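Side-chain contacts in Hen1 (Anabaena variabilis, PDB 3JWH), which probably transfers a methyl group from S-adenosylmethionine to the 2'-hydroxyl of the 3'-terminal nucleotide of RNA: residues Gly121-Glu124 and Arg125-Glu129; Leu43-Ile46 and Leu47-Ser51. All coordinates share one frame; numbering follows the deposited sequence.

Interaction 1 (Gly121-Glu124 and Arg125-Glu129); sequences GAFE and RVLFE
Two successive turns of helix 117-131 meet here, and on the side of the sheet Phe123 and Leu127, one turn apart, lie side by side and point the same way. CD2 of Leu127 comes to 3.8 Å from CZ of Phe123, approaching the ring obliquely, while CB of Leu127 sits above one face of the Phe123 ring, near its rim. Both residues set CG opposite their own backbone N (chi1 173° for Phe123, 170° for Leu127), which carries the two side chains along the helix together. The same CD2 also lies above one face of the Phe128 ring, so a single methyl bridges two aromatic rings. The helix is the crossover of the beta-alpha-beta unit between strands 105-109 and 135-141 of a Rossmann-like methyltransferase sheet, and large apolar residues suit this face because it packs on Val108, Ala106 and Val136. Backbone bonds fix the spacing: Leu127 N donates to Phe123 O at 2.8 Å and Phe128 N to Glu124 O, also at 2.8 Å. At 126-129 the helix widens into a pi-type turn. Glu124 is buried, yet its carboxylate is satisfied by a salt bridge to Arg181 and a hydrogen bond from Trp174, so an acid is well placed there. On the outer side Arg125, bent at chi3 (-61°), folds its guanidinium back across the preceding turn. One face covers Gly121 O and Ala122 CA, with Arg125 NH2 3.4 Å from Ala122 CA; Arg125 NH1 stands 3.2 Å from Gly121 O at an angle too poor for a hydrogen bond.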
# COMPACT_ATOMS: atom_id res chain seq x y z
N GLY A 121 12.31 -9.84 -2.99
CA GLY A 121 12.37 -10.91 -2.02
C GLY A 121 12.64 -10.42 -0.61
O GLY A 121 12.00 -10.88 0.35
N ALA A 122 13.56 -9.47 -0.46
CA ALA A 122 13.88 -8.94 0.86
C ALA A 122 12.69 -8.16 1.42
O ALA A 122 12.37 -8.25 2.60
CB ALA A 122 15.12 -8.05 0.80
N PHE A 123 12.03 -7.39 0.57
CA PHE A 123 10.88 -6.62 1.01
C PHE A 123 9.77 -7.55 1.49
O PHE A 123 9.09 -7.26 2.47
CB PHE A 123 10.38 -5.75 -0.14
CG PHE A 123 9.10 -5.04 0.15
CD1 PHE A 123 8.98 -4.22 1.27
CD2 PHE A 123 7.99 -5.22 -0.67
CE1 PHE A 123 7.78 -3.58 1.56
CE2 PHE A 123 6.78 -4.58 -0.38
CZ PHE A 123 6.68 -3.76 0.73
N GLU A 124 9.61 -8.68 0.79
CA GLU A 124 8.59 -9.66 1.15
C GLU A 124 8.76 -10.17 2.57
O GLU A 124 7.78 -10.31 3.29
CB GLU A 124 8.58 -10.84 0.17
CG GLU A 124 7.94 -10.54 -1.18
CD GLU A 124 8.27 -11.59 -2.25
OE1 GLU A 124 8.82 -12.65 -1.88
OE2 GLU A 124 7.97 -11.35 -3.44
N ARG A 125 9.99 -10.48 2.96
CA ARG A 125 10.26 -10.96 4.31
C ARG A 125 10.04 -9.84 5.30
O ARG A 125 9.36 -10.02 6.31
CB ARG A 125 11.68 -11.50 4.43
CG ARG A 125 11.85 -12.89 3.85
CD ARG A 125 13.21 -13.46 4.19
NE ARG A 125 14.27 -12.63 3.63
CZ ARG A 125 14.55 -12.57 2.33
NH1 ARG A 125 13.86 -13.29 1.46
NH2 ARG A 125 15.53 -11.77 1.91
N VAL A 126 10.62 -8.68 5.02
CA VAL A 126 10.45 -7.54 5.89
C VAL A 126 8.96 -7.32 6.19
O VAL A 126 8.57 -7.11 7.34
CB VAL A 126 11.00 -6.26 5.23
CG1 VAL A 126 10.71 -5.05 6.11
CG2 VAL A 126 12.49 -6.41 4.99
N LEU A 127 8.14 -7.41 5.15
CA LEU A 127 6.71 -7.18 5.29
C LEU A 127 5.86 -8.35 5.83
O LEU A 127 5.10 -8.18 6.79
CB LEU A 127 6.15 -6.72 3.94
CG LEU A 127 4.64 -6.64 3.74
CD1 LEU A 127 4.03 -5.55 4.60
CD2 LEU A 127 4.37 -6.36 2.27
N PHE A 128 5.99 -9.52 5.23
CA PHE A 128 5.17 -10.65 5.65
C PHE A 128 5.73 -11.54 6.75
O PHE A 128 5.04 -12.43 7.23
CB PHE A 128 4.81 -11.49 4.42
CG PHE A 128 3.97 -10.76 3.41
CD1 PHE A 128 2.63 -10.45 3.69
CD2 PHE A 128 4.50 -10.39 2.18
CE1 PHE A 128 1.85 -9.78 2.75
CE2 PHE A 128 3.72 -9.72 1.24
CZ PHE A 128 2.39 -9.42 1.53
N GLU A 129 6.97 -11.29 7.16
CA GLU A 129 7.62 -12.10 8.20
C GLU A 129 8.01 -11.23 9.39
O GLU A 129 7.55 -11.46 10.51
CB GLU A 129 8.86 -12.78 7.60
CG GLU A 129 9.47 -13.92 8.40
CD GLU A 129 10.63 -14.56 7.66
OE1 GLU A 129 10.39 -15.28 6.67
OE2 GLU A 129 11.80 -14.33 8.05

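Interaction 2 (Leu43-Ile46 and Leu47-Ser51); sequences LLKI and LLKDS
On the inner side of helix 42-49, Leu43 and Leu47 make the apolar contact of two adjoining turns, their side chains crossing at a slant. CD1 of Leu43 reaches 3.9 Å from CG of Leu47 and lies almost as near its CD2. Leu43 sends CG opposite its backbone N (chi1 171°), whereas Leu47 places CG opposite its carbonyl carbon (chi1 -60°), which brings it back to Leu43 CD1 and the preceding turn. There CG of Leu47 is also 3.3 Å from Leu43 O, the carbonyl that accepts the Leu47 N-H at 3.0 Å. Branched apolar residues suit this face, since Leu43 packs on Met18 and Val21 of helix 13-27 and Leu47 on Val33 of strand 32-36 and on Phe53. With the isobutyl group of Leu47 cut back to the methyl of an alanine, a gap is likely to open beside Leu43 CD1, and Val33 and Phe53 to lose part of their cover. The helix forms the crossover between strands 32-36 and 55-60 in the Rossmann-like fold, and the side chain of Leu43 is about 5 Å from the bound S-adenosylhomocysteine. The other side is looser and belongs to two lysines, which suit its more exposed surface. Lys45 runs outward extended, while Lys49, bent at chi3 (-63°), lays its methylenes over Lys45 O, with Lys49 CE at 3.8 Å from Lys45 CG. The two amines stay 5.8 Å apart, NZ to NZ, so the like charges do not meet. Toward the end of the helix the backbone grip slackens: Lys49 N to Lys45 O measures 3.2 Å, and the bond from Asp50 N to Ile46 O is weak at 3.4 Å. Asp50 turns its carboxylate to Lys26 in a salt bridge and to the N-H of Phe52.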
# COMPACT_ATOMS: atom_id res chain seq x y z
N LEU A 43 -1.93 9.14 -0.20
CA LEU A 43 -2.76 8.36 0.72
C LEU A 43 -2.61 8.89 2.15
O LEU A 43 -3.58 8.90 2.91
CB LEU A 43 -2.38 6.88 0.65
CG LEU A 43 -3.04 6.03 1.74
CD1 LEU A 43 -4.55 6.03 1.56
CD2 LEU A 43 -2.49 4.62 1.68
N LEU A 44 -1.41 9.33 2.53
CA LEU A 44 -1.20 9.86 3.89
C LEU A 44 -2.10 11.09 4.14
O LEU A 44 -2.60 11.26 5.25
CB LEU A 44 0.28 10.25 4.12
CG LEU A 44 1.40 9.21 4.02
CD1 LEU A 44 2.71 9.91 4.36
CD2 LEU A 44 1.18 8.01 4.95
N LYS A 45 -2.29 11.93 3.13
CA LYS A 45 -3.14 13.11 3.28
C LYS A 45 -4.58 12.72 3.61
O LYS A 45 -5.21 13.28 4.51
CB LYS A 45 -3.11 13.96 2.01
CG LYS A 45 -3.93 15.24 2.09
CD LYS A 45 -3.57 16.21 0.97
CE LYS A 45 -4.06 17.61 1.31
NZ LYS A 45 -3.62 18.63 0.30
N ILE A 46 -5.09 11.73 2.87
CA ILE A 46 -6.45 11.24 3.08
C ILE A 46 -6.65 10.57 4.44
O ILE A 46 -7.70 10.73 5.06
CB ILE A 46 -6.84 10.26 1.92
CG1 ILE A 46 -7.06 11.06 0.63
CG2 ILE A 46 -8.11 9.48 2.27
CD1 ILE A 46 -7.05 10.22 -0.62
N LEU A 47 -5.66 9.81 4.92
CA LEU A 47 -5.80 9.15 6.22
C LEU A 47 -5.73 10.14 7.40
O LEU A 47 -6.48 10.02 8.37
CB LEU A 47 -4.69 8.11 6.40
CG LEU A 47 -4.59 6.95 5.40
CD1 LEU A 47 -3.52 5.96 5.89
CD2 LEU A 47 -5.94 6.25 5.26
N LEU A 48 -4.82 11.10 7.32
CA LEU A 48 -4.64 12.08 8.38
C LEU A 48 -5.89 12.94 8.58
O LEU A 48 -6.27 13.28 9.70
CB LEU A 48 -3.46 13.00 8.05
CG LEU A 48 -2.39 13.31 9.12
CD1 LEU A 48 -1.90 14.75 8.89
CD2 LEU A 48 -2.94 13.15 10.53
N LYS A 49 -6.54 13.28 7.47
CA LYS A 49 -7.75 14.09 7.49
C LYS A 49 -8.92 13.33 8.08
O LYS A 49 -9.81 13.93 8.66
CB LYS A 49 -8.14 14.54 6.07
CG LYS A 49 -7.20 15.55 5.45
CD LYS A 49 -7.62 15.89 4.02
CE LYS A 49 -7.53 14.67 3.11
NZ LYS A 49 -7.87 14.97 1.69
N ASP A 50 -8.89 12.01 7.95
CA ASP A 50 -9.97 11.15 8.43
C ASP A 50 -9.72 10.65 9.85
O ASP A 50 -8.88 9.77 10.06
CB ASP A 50 -10.10 9.96 7.49
CG ASP A 50 -11.38 9.18 7.70
OD1 ASP A 50 -11.90 9.19 8.84
OD2 ASP A 50 -11.86 8.55 6.73
N SER A 51 -10.47 11.18 10.81
CA SER A 51 -10.32 10.80 12.22
C SER A 51 -10.57 9.33 12.57
O SER A 51 -10.40 8.92 13.73
CB SER A 51 -11.21 11.70 13.09
OG SER A 51 -12.58 11.48 12.83

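In the fold
Interaction 2 comes first along the chain and interaction 1 follows, both within the methyltransferase domain. Each lies on the helix of a beta-alpha-beta unit feeding the same mixed sheet: helix 42-49 links strands 32-36 and 55-60, and helix 117-131 links strands 105-109 and 135-141. Strands 32-36 and 105-109 are neighbours in the sheet, yet the two contacts stand on opposite sides of the chain's centre, with centres 26 Å apart and nearest atoms about 12 Å apart. Both have a side chain near bound S-adenosylhomocysteine, that of Phe123 about 7 Å away. Helix 42-49 supplies Asn42 to the pocket, while helix 117-131 comes near through Phe123, which touches the pocket residue Leu93.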